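Local coordinates for extracellular solute-binding protein, family 7 (Colwellia psychrerythraea, PDB 4PET) that binds pyruvate together with a calcium ion and probably delivers a small carboxylate to a TRAP-type transporter from the periplasm, at residues 135-139 with 140-144; 192-195 with 196-199; 322-325 with 326-329; 333-336 with 337-340. One frame throughout, in Å; residues are numbered along the deposited sequence.

Contacts 1, 3 and 4 are partly buried, while contact 2 is a surface contact beside the pyruvate site. Contact 1 turns helix 129-137 into strand 142-149. Contact 2 joins strand 189-191 to helix 198-204. Contacts 3 and 4 both belong to helix 323-353, with centres about 16 Å apart: contact 3 is its capped start, contact 4 a later part facing the second subunit. Contacts 1 and 3 touch, V136 packing on I328. The two turns rely mainly on i to i+3 backbone bonds, whereas the helical contacts use i to i+4 bonds. Stacking on a ring marks contact 1, a water-bridged turn with an isoleucine-leucine contact marks contact 2, apolar and capping chemistry contact 3, and tyrosine and charged groups contact 4.

Contact 1 (135-139 with 140-144); sequences KVYDQ and YGIMS
Y137 and I142 meet where helix 129-137 gives way to strand 142-149, in a Schellman motif with G141 at positive phi. CD1 of the Y137 ring lies 3.7 Å from CG2 of I142. S144 CB sits over one face of the same ring, offset toward its rim, in a CH-pi contact. I142 N to Y137 O, weak at 3.4 Å, is the 6-to-1 bond of the motif. G141 N to D138 O, at 3.0 Å, is the 5-to-2 bond. Y140 N also donates to Y137 O, at 2.9 Å. The Q139 side chain runs alongside that of Y140, pointing the same way. Its chi1 of 68° tucks CG in between N and C of its own backbone and brings CG over the centre of the Y140 ring, 3.5 Å from the centroid. The amide follows flat on the ring, the two planes 2° apart. A second hold keeps the Q139 amide there: NE2 donates to V136 O at 2.7 Å, in the carbonyl plane and on a lone pair. Farther out, F80 meets the Y140 ring edge-to-face. The Y137 hydroxyl is bonded to S95 and Q242, S144 OG also to Q242, and Y140 OH to N102 ND2.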
loop_
_atom_site.group_PDB
_atom_site.type_symbol
_atom_site.label_atom_id
_atom_site.label_comp_id
_atom_site.label_asym_id
_atom_site.label_seq_id
_atom_site.Cartn_x
_atom_site.Cartn_y
_atom_site.Cartn_z
ATOM N N LYS A 135 -15.602 -16.304 -6.860
ATOM C CA LYS A 135 -16.955 -16.897 -6.861
ATOM C C LYS A 135 -17.913 -16.076 -7.756
ATOM O O LYS A 135 -18.809 -16.625 -8.365
ATOM C CB LYS A 135 -17.564 -16.983 -5.454
ATOM C CG LYS A 135 -16.983 -18.028 -4.553
ATOM C CD LYS A 135 -18.025 -18.539 -3.534
ATOM C CE LYS A 135 -18.143 -17.614 -2.312
ATOM N NZ LYS A 135 -17.724 -18.230 -0.993
ATOM N N VAL A 136 -17.729 -14.769 -7.825
ATOM C CA VAL A 136 -18.599 -13.938 -8.666
ATOM C C VAL A 136 -18.215 -14.110 -10.131
ATOM O O VAL A 136 -19.081 -14.298 -10.976
ATOM C CB VAL A 136 -18.561 -12.439 -8.240
ATOM C CG1 VAL A 136 -19.144 -11.531 -9.333
ATOM C CG2 VAL A 136 -19.309 -12.265 -6.897
ATOM N N TYR A 137 -16.918 -14.086 -10.423
ATOM C CA TYR A 137 -16.455 -14.039 -11.800
ATOM C C TYR A 137 -16.334 -15.383 -12.504
ATOM O O TYR A 137 -16.408 -15.445 -13.740
ATOM C CB TYR A 137 -15.113 -13.253 -11.893
ATOM C CG TYR A 137 -15.330 -11.755 -12.001
ATOM C CD1 TYR A 137 -15.523 -11.146 -13.240
ATOM C CD2 TYR A 137 -15.357 -10.957 -10.879
ATOM C CE1 TYR A 137 -15.733 -9.802 -13.351
ATOM C CE2 TYR A 137 -15.574 -9.596 -10.984
ATOM C CZ TYR A 137 -15.782 -9.027 -12.227
ATOM O OH TYR A 137 -15.973 -7.657 -12.376
ATOM N N ASP A 138 -16.171 -16.452 -11.734
ATOM C CA ASP A 138 -16.022 -17.804 -12.307
ATOM C C ASP A 138 -17.190 -18.181 -13.178
ATOM O O ASP A 138 -17.036 -18.950 -14.129
ATOM C CB ASP A 138 -15.910 -18.907 -11.241
ATOM C CG ASP A 138 -14.461 -19.163 -10.794
ATOM O OD1 ASP A 138 -13.522 -18.582 -11.394
ATOM O OD2 ASP A 138 -14.268 -19.964 -9.838
ATOM N N GLN A 139 -18.365 -17.702 -12.810
ATOM C CA GLN A 139 -19.564 -18.030 -13.570
ATOM C C GLN A 139 -19.442 -17.558 -15.017
ATOM O O GLN A 139 -20.121 -18.083 -15.886
ATOM C CB GLN A 139 -20.795 -17.424 -12.898
ATOM C CG GLN A 139 -20.843 -15.928 -12.963
ATOM C CD GLN A 139 -22.027 -15.372 -12.216
ATOM O OE1 GLN A 139 -23.167 -15.456 -12.692
ATOM N NE2 GLN A 139 -21.774 -14.803 -11.032
ATOM N N TYR A 140 -18.574 -16.582 -15.281
ATOM C CA TYR A 140 -18.405 -16.050 -16.637
ATOM C C TYR A 140 -17.205 -16.629 -17.373
ATOM O O TYR A 140 -16.947 -16.269 -18.532
ATOM C CB TYR A 140 -18.294 -14.525 -16.592
ATOM C CG TYR A 140 -19.454 -13.910 -15.892
ATOM C CD1 TYR A 140 -20.735 -13.961 -16.447
ATOM C CD2 TYR A 140 -19.287 -13.264 -14.691
ATOM C CE1 TYR A 140 -21.812 -13.415 -15.804
ATOM C CE2 TYR A 140 -20.365 -12.722 -14.036
ATOM C CZ TYR A 140 -21.623 -12.807 -14.601
ATOM O OH TYR A 140 -22.668 -12.249 -13.931
ATOM N N GLY A 141 -16.467 -17.512 -16.710
ATOM C CA GLY A 141 -15.219 -18.004 -17.257
ATOM C C GLY A 141 -14.186 -16.871 -17.329
ATOM O O GLY A 141 -13.288 -16.860 -18.191
ATOM N N ILE A 142 -14.317 -15.933 -16.404
ATOM C CA ILE A 142 -13.377 -14.823 -16.262
ATOM C C ILE A 142 -12.656 -14.901 -14.888
ATOM O O ILE A 142 -13.273 -15.175 -13.854
ATOM C CB ILE A 142 -14.105 -13.494 -16.330
ATOM C CG1 ILE A 142 -14.599 -13.205 -17.762
ATOM C CG2 ILE A 142 -13.183 -12.336 -15.884
ATOM C CD1 ILE A 142 -15.570 -12.058 -17.801
HETATM N N MSE A 143 -11.354 -14.664 -14.912
HETATM C CA MSE A 143 -10.552 -14.530 -13.697
HETATM C C MSE A 143 -10.309 -13.048 -13.543
HETATM O O MSE A 143 -9.941 -12.354 -14.511
HETATM C CB MSE A 143 -9.219 -15.284 -13.809
HETATM C CG MSE A 143 -9.305 -16.746 -14.229
HETATM SE SE MSE A 143 -7.553 -17.386 -14.846
HETATM C CE MSE A 143 -6.721 -17.802 -13.153
ATOM N N SER A 144 -10.557 -12.548 -12.343
ATOM C CA SER A 144 -10.356 -11.134 -12.056
ATOM C C SER A 144 -9.331 -10.989 -10.961
ATOM O O SER A 144 -9.340 -11.775 -10.005
ATOM C CB SER A 144 -11.661 -10.494 -11.619
ATOM O OG SER A 144 -11.517 -9.103 -11.487
HETATM O O HOH W 1 -12.830 -16.095 -11.290
#

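Contact 2 (192-195 with 196-199)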
loop_
_atom_site.group_PDB
_atom_site.type_symbol
_atom_site.label_atom_id
_atom_site.label_comp_id
_atom_site.label_asym_id
_atom_site.label_seq_id
_atom_site.Cartn_x
_atom_site.Cartn_y
_atom_site.Cartn_z
ATOM N N ASN A 192 -22.422 6.717 -16.749
ATOM C CA ASN A 192 -21.063 6.175 -16.763
ATOM C C ASN A 192 -20.369 6.429 -18.090
ATOM O O ASN A 192 -19.817 5.528 -18.715
ATOM C CB ASN A 192 -21.051 4.670 -16.440
ATOM C CG ASN A 192 -19.633 4.120 -16.246
ATOM O OD1 ASN A 192 -18.633 4.850 -16.336
ATOM N ND2 ASN A 192 -19.550 2.831 -15.978
ATOM N N ILE A 193 -20.405 7.684 -18.499
ATOM C CA ILE A 193 -19.645 8.157 -19.628
ATOM C C ILE A 193 -18.149 7.815 -19.395
ATOM O O ILE A 193 -17.610 8.080 -18.302
ATOM C CB ILE A 193 -19.875 9.695 -19.780
ATOM C CG1 ILE A 193 -21.343 9.982 -20.086
ATOM C CG2 ILE A 193 -18.994 10.293 -20.839
ATOM C CD1 ILE A 193 -21.620 11.492 -20.334
ATOM N N PRO A 194 -17.484 7.236 -20.419
ATOM C CA PRO A 194 -16.044 6.903 -20.463
ATOM C C PRO A 194 -15.108 8.118 -20.478
ATOM O O PRO A 194 -15.494 9.201 -20.943
ATOM C CB PRO A 194 -15.886 6.172 -21.809
ATOM C CG PRO A 194 -17.233 5.904 -22.305
ATOM C CD PRO A 194 -18.155 6.887 -21.687
ATOM N N SER A 195 -13.864 7.911 -20.045
ATOM C CA SER A 195 -12.894 8.982 -19.852
ATOM C C SER A 195 -12.702 9.915 -21.057
ATOM O O SER A 195 -12.655 11.138 -20.888
ATOM C CB SER A 195 -11.545 8.398 -19.379
ATOM O OG SER A 195 -11.167 7.229 -20.086
ATOM N N GLY A 196 -12.614 9.349 -22.263
ATOM C CA GLY A 196 -12.394 10.139 -23.465
ATOM C C GLY A 196 -13.550 11.078 -23.810
ATOM O O GLY A 196 -13.382 12.022 -24.560
ATOM N N GLU A 197 -14.725 10.839 -23.243
ATOM C CA GLU A 197 -15.906 11.630 -23.577
ATOM C C GLU A 197 -16.342 12.587 -22.443
ATOM O O GLU A 197 -17.324 13.321 -22.577
ATOM C CB GLU A 197 -17.052 10.670 -23.942
ATOM C CG GLU A 197 -16.776 9.869 -25.215
ATOM C CD GLU A 197 -17.874 8.863 -25.560
ATOM O OE1 GLU A 197 -19.071 9.159 -25.339
ATOM O OE2 GLU A 197 -17.529 7.769 -26.060
ATOM N N LEU A 198 -15.606 12.587 -21.331
ATOM C CA LEU A 198 -16.047 13.310 -20.154
ATOM C C LEU A 198 -16.038 14.832 -20.374
ATOM O O LEU A 198 -16.996 15.512 -20.027
ATOM C CB LEU A 198 -15.168 12.976 -18.956
ATOM C CG LEU A 198 -15.276 11.563 -18.393
ATOM C CD1 LEU A 198 -14.475 11.476 -17.104
ATOM C CD2 LEU A 198 -16.732 11.180 -18.166
ATOM N N TYR A 199 -14.964 15.366 -20.953
ATOM C CA TYR A 199 -14.869 16.822 -21.113
ATOM C C TYR A 199 -15.960 17.352 -22.052
ATOM O O TYR A 199 -16.648 18.311 -21.748
ATOM C CB TYR A 199 -13.502 17.242 -21.638
ATOM C CG TYR A 199 -13.362 18.744 -21.734
ATOM C CD1 TYR A 199 -12.851 19.463 -20.678
ATOM C CD2 TYR A 199 -13.744 19.430 -22.865
ATOM C CE1 TYR A 199 -12.723 20.831 -20.740
ATOM C CE2 TYR A 199 -13.614 20.826 -22.949
ATOM C CZ TYR A 199 -13.103 21.516 -21.879
ATOM O OH TYR A 199 -12.953 22.892 -21.914
HETATM O O HOH W 2 -12.578 13.769 -21.535
#
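S195 O is gripped by two donors. A water donates a hydrogen bond to S195 O at 2.7 Å, and L198 N adds a weak bond at 3.3 Å to the same oxygen. That water also accepts from Y199 N, so it links the turn to the helix that follows. One residue earlier, E197 N donates to P194 O at 2.9 Å. E197 N to P194 O closes a beta-turn over P194-E197, and L198 N to S195 O repeats the i to i+3 step. This turn carries the chain from strand 189-191 into helix 198-204, beside the ligand pocket of this family 7 solute-binding protein. Apolar contact comes from I193 and L198, whose side chains run antiparallel alongside one another. The CD2 methyl of L198 lies 3.6 Å from I193 CG2 and 3.2 Å from I193 O. CG of L198 stands beside the backbone N (chi1 -69°), which turns the branch back to the turn. I193 CG2 also rests on E197 CB, the two side chains crossing at about a right angle. With an alanine here in place of L198, I193 CG2 would probably lose the CD2 methyl it packs on and a gap would open beside R174. R174, which binds pyruvate, is held from the residue before the turn: its NE is hydrogen-bonded to I193 O. The side chain of S195 touches W212, a calcium ligand.

Contact 3 (322-325 with 326-329)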
loop_
_atom_site.group_PDB
_atom_site.type_symbol
_atom_site.label_atom_id
_atom_site.label_comp_id
_atom_site.label_asym_id
_atom_site.label_seq_id
_atom_site.Cartn_x
_atom_site.Cartn_y
_atom_site.Cartn_z
ATOM N N ASP A 322 -30.251 -10.661 -2.511
ATOM C CA ASP A 322 -29.369 -11.683 -3.063
ATOM C C ASP A 322 -28.391 -12.168 -2.011
ATOM O O ASP A 322 -27.692 -11.362 -1.397
ATOM C CB ASP A 322 -28.629 -11.131 -4.291
ATOM C CG ASP A 322 -27.777 -12.177 -4.978
ATOM O OD1 ASP A 322 -28.333 -13.085 -5.620
ATOM O OD2 ASP A 322 -26.544 -12.089 -4.895
ATOM N N PRO A 323 -28.324 -13.486 -1.798
ATOM C CA PRO A 323 -27.472 -13.997 -0.721
ATOM C C PRO A 323 -25.987 -13.797 -0.998
ATOM O O PRO A 323 -25.220 -13.615 -0.048
ATOM C CB PRO A 323 -27.816 -15.490 -0.659
ATOM C CG PRO A 323 -29.105 -15.641 -1.437
ATOM C CD PRO A 323 -29.090 -14.559 -2.458
HETATM N N MSE A 324 -25.577 -13.801 -2.264
HETATM C CA MSE A 324 -24.176 -13.534 -2.580
HETATM C C MSE A 324 -23.803 -12.069 -2.257
HETATM O O MSE A 324 -22.670 -11.786 -1.803
HETATM C CB MSE A 324 -23.891 -13.836 -4.054
HETATM C CG MSE A 324 -22.428 -13.599 -4.458
HETATM SE SE MSE A 324 -21.151 -14.510 -3.285
HETATM C CE MSE A 324 -21.599 -16.329 -3.692
ATOM N N THR A 325 -24.741 -11.158 -2.509
ATOM C CA THR A 325 -24.587 -9.745 -2.139
ATOM C C THR A 325 -24.510 -9.578 -0.627
ATOM O O THR A 325 -23.733 -8.776 -0.109
ATOM C CB THR A 325 -25.766 -8.908 -2.634
ATOM O OG1 THR A 325 -25.972 -9.154 -4.033
ATOM C CG2 THR A 325 -25.513 -7.388 -2.377
ATOM N N ALA A 326 -25.332 -10.331 0.094
ATOM C CA ALA A 326 -25.316 -10.213 1.543
ATOM C C ALA A 326 -23.960 -10.689 2.042
ATOM O O ALA A 326 -23.357 -10.064 2.935
ATOM C CB ALA A 326 -26.482 -10.993 2.179
ATOM N N GLU A 327 -23.454 -11.757 1.432
ATOM C CA GLU A 327 -22.198 -12.336 1.858
ATOM C C GLU A 327 -21.067 -11.367 1.594
ATOM O O GLU A 327 -20.190 -11.151 2.449
ATOM C CB GLU A 327 -21.898 -13.672 1.157
ATOM C CG GLU A 327 -20.629 -14.323 1.727
ATOM C CD GLU A 327 -20.192 -15.622 1.033
ATOM O OE1 GLU A 327 -20.928 -16.155 0.170
ATOM O OE2 GLU A 327 -19.080 -16.103 1.354
ATOM N N ILE A 328 -21.077 -10.762 0.418
ATOM C CA ILE A 328 -19.998 -9.841 0.086
ATOM C C ILE A 328 -20.044 -8.595 0.983
ATOM O O ILE A 328 -19.021 -8.194 1.527
ATOM C CB ILE A 328 -20.037 -9.402 -1.375
ATOM C CG1 ILE A 328 -19.813 -10.601 -2.292
ATOM C CG2 ILE A 328 -18.914 -8.379 -1.628
ATOM C CD1 ILE A 328 -20.210 -10.355 -3.723
ATOM N N LEU A 329 -21.215 -7.989 1.135
ATOM C CA LEU A 329 -21.327 -6.800 1.985
ATOM C C LEU A 329 -21.034 -7.089 3.472
ATOM O O LEU A 329 -20.509 -6.232 4.177
ATOM C CB LEU A 329 -22.674 -6.131 1.851
ATOM C CG LEU A 329 -22.953 -5.602 0.445
ATOM C CD1 LEU A 329 -24.324 -5.013 0.418
ATOM C CD2 LEU A 329 -21.889 -4.564 -0.006
#
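M324, a selenomethionine, touches both E327 and I328 one turn on. Its apolar contact is with I328: CG of M324 lies 4.0 Å from CD1 of I328, and the two side chains cross obliquely. I328 CG1 is also close to the backbone, 3.1 Å from M324 O. T325 and L329 make a second apolar pair. They lie side by side and point the same way, with T325 CG2 3.9 Å from L329 CD1. A chi1 of -52° sets T325 OG1 beside the backbone N and CG2 opposite that N, toward L329. Polar side-chain contact comes from E327, whose OE1 lies 3.8 Å from SE of M324. Its other oxygen, OE2, has a long, weak ion pair with K135. The backbone bonds belong to the first turns of helix 323-353, which packs against helices 129-137 and 301-321, T325 resting on F318 of the latter. A326 N donates to D322 O, E327 N to P323 O, I328 N to M324 O and L329 N to T325 O, each an i to i+4 bond. The last is the straightest, with an N-H...O angle of 170°. The capping bond is separate. D322 stands at the N-cap, and its OD2 accepts from T325 N at 3.1 Å, on the anti side and 27° out of the carboxylate plane. N104 serves both residues of the cap: its ND2 bonds the same D322 OD2, and its OD1 is hydrogen-bonded to T325 OG1.

Contact 4 (333-336 with 337-340); sequences NDYK and HQIR
Y335 and I339 lie one turn apart on helix 323-353, their side chains at a slant. CE2 of the Y335 ring is 3.9 Å from I339 CB, and I339 CG2 touches the same side of the ring. A chi1 of -160°, with CG trans to the backbone N, swings the Y335 ring toward I339 and Q338. Q338 is extended, its amide plane 56° from the ring. A water donates to Q338 OE1 at 2.9 Å and is 3.3 Å from Y335 OH, a weak link. W123 meets the ring edge-to-face. Among the i to i+4 bonds, I339 N to Y335 O (2.9 Å) is nearly straight; Q338 N adds a weak bond to the same oxygen. The Y335 hydroxyl bonds H278 of the second subunit; a phenylalanine in its place would probably leave that histidine nitrogen without its mate. R340 bends at chi2 and chi3, and its NH2 reaches E119 in a salt bridge. The like charges of K336 NZ and R340 NH1 are 5.5 Å apart; the E119 carboxylate would probably offset part of the repulsion, while Y335 ties the helix to the dimer partner.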
loop_
_atom_site.group_PDB
_atom_site.type_symbol
_atom_site.label_atom_id
_atom_site.label_comp_id
_atom_site.label_asym_id
_atom_site.label_seq_id
_atom_site.Cartn_x
_atom_site.Cartn_y
_atom_site.Cartn_z
ATOM N N ASN A 333 -18.131 -5.238 5.465
ATOM C CA ASN A 333 -18.546 -4.465 6.620
ATOM C C ASN A 333 -17.793 -4.935 7.893
ATOM O O ASN A 333 -17.202 -4.134 8.619
ATOM C CB ASN A 333 -20.080 -4.542 6.768
ATOM C CG ASN A 333 -20.591 -3.793 7.986
ATOM O OD1 ASN A 333 -21.107 -4.394 8.939
ATOM N ND2 ASN A 333 -20.461 -2.474 7.958
ATOM N N ASP A 334 -17.774 -6.242 8.121
ATOM C CA ASP A 334 -17.062 -6.796 9.272
ATOM C C ASP A 334 -15.576 -6.542 9.134
ATOM O O ASP A 334 -14.933 -6.203 10.109
ATOM C CB ASP A 334 -17.239 -8.301 9.360
ATOM C CG ASP A 334 -18.648 -8.705 9.669
ATOM O OD1 ASP A 334 -19.465 -7.794 9.954
ATOM O OD2 ASP A 334 -18.913 -9.932 9.610
ATOM N N TYR A 335 -15.030 -6.737 7.935
ATOM C CA TYR A 335 -13.604 -6.540 7.744
ATOM C C TYR A 335 -13.233 -5.065 7.970
ATOM O O TYR A 335 -12.298 -4.766 8.716
ATOM C CB TYR A 335 -13.086 -7.068 6.404
ATOM C CG TYR A 335 -11.567 -7.285 6.462
ATOM C CD1 TYR A 335 -11.036 -8.493 6.928
ATOM C CD2 TYR A 335 -10.670 -6.258 6.119
ATOM C CE1 TYR A 335 -9.663 -8.689 7.024
ATOM C CE2 TYR A 335 -9.302 -6.448 6.209
ATOM C CZ TYR A 335 -8.800 -7.660 6.664
ATOM O OH TYR A 335 -7.438 -7.835 6.766
ATOM N N LYS A 336 -13.991 -4.145 7.389
ATOM C CA LYS A 336 -13.744 -2.733 7.640
ATOM C C LYS A 336 -13.785 -2.411 9.134
ATOM O O LYS A 336 -12.901 -1.727 9.632
ATOM C CB LYS A 336 -14.701 -1.848 6.854
ATOM C CG LYS A 336 -14.446 -0.353 7.109
ATOM C CD LYS A 336 -15.480 0.520 6.462
ATOM C CE LYS A 336 -16.853 0.236 7.021
ATOM N NZ LYS A 336 -17.598 1.482 7.274
ATOM N N HIS A 337 -14.768 -2.936 9.865
ATOM C CA HIS A 337 -14.843 -2.651 11.298
ATOM C C HIS A 337 -13.545 -3.079 12.014
ATOM O O HIS A 337 -13.037 -2.380 12.920
ATOM C CB HIS A 337 -16.077 -3.333 11.907
ATOM C CG HIS A 337 -16.156 -3.244 13.400
ATOM N ND1 HIS A 337 -16.529 -2.091 14.061
ATOM C CD2 HIS A 337 -15.905 -4.164 14.363
ATOM C CE1 HIS A 337 -16.508 -2.305 15.366
ATOM N NE2 HIS A 337 -16.139 -3.556 15.576
ATOM N N GLN A 338 -13.008 -4.225 11.602
ATOM C CA GLN A 338 -11.854 -4.808 12.259
ATOM C C GLN A 338 -10.570 -4.071 11.935
ATOM O O GLN A 338 -9.817 -3.692 12.841
ATOM C CB GLN A 338 -11.704 -6.259 11.854
ATOM C CG GLN A 338 -10.410 -6.886 12.313
ATOM C CD GLN A 338 -10.406 -8.371 12.078
ATOM O OE1 GLN A 338 -9.708 -8.882 11.192
ATOM N NE2 GLN A 338 -11.203 -9.073 12.856
ATOM N N ILE A 339 -10.341 -3.846 10.643
ATOM C CA ILE A 339 -9.098 -3.209 10.203
ATOM C C ILE A 339 -9.091 -1.690 10.487
ATOM O O ILE A 339 -8.048 -1.141 10.820
ATOM C CB ILE A 339 -8.813 -3.516 8.705
ATOM C CG1 ILE A 339 -7.368 -3.211 8.352
ATOM C CG2 ILE A 339 -9.779 -2.738 7.748
ATOM C CD1 ILE A 339 -6.411 -4.125 8.999
ATOM N N ARG A 340 -10.246 -1.028 10.422
ATOM C CA ARG A 340 -10.287 0.423 10.653
ATOM C C ARG A 340 -9.823 0.741 12.056
ATOM O O ARG A 340 -9.217 1.784 12.321
ATOM C CB ARG A 340 -11.705 0.955 10.462
ATOM C CG ARG A 340 -11.914 2.430 10.850
ATOM C CD ARG A 340 -11.074 3.390 10.014
ATOM N NE ARG A 340 -11.115 3.029 8.600
ATOM C CZ ARG A 340 -12.022 3.479 7.737
ATOM N NH1 ARG A 340 -12.963 4.320 8.130
ATOM N NH2 ARG A 340 -11.983 3.098 6.467
HETATM O O HOH W 3 -7.548 -7.400 9.994
#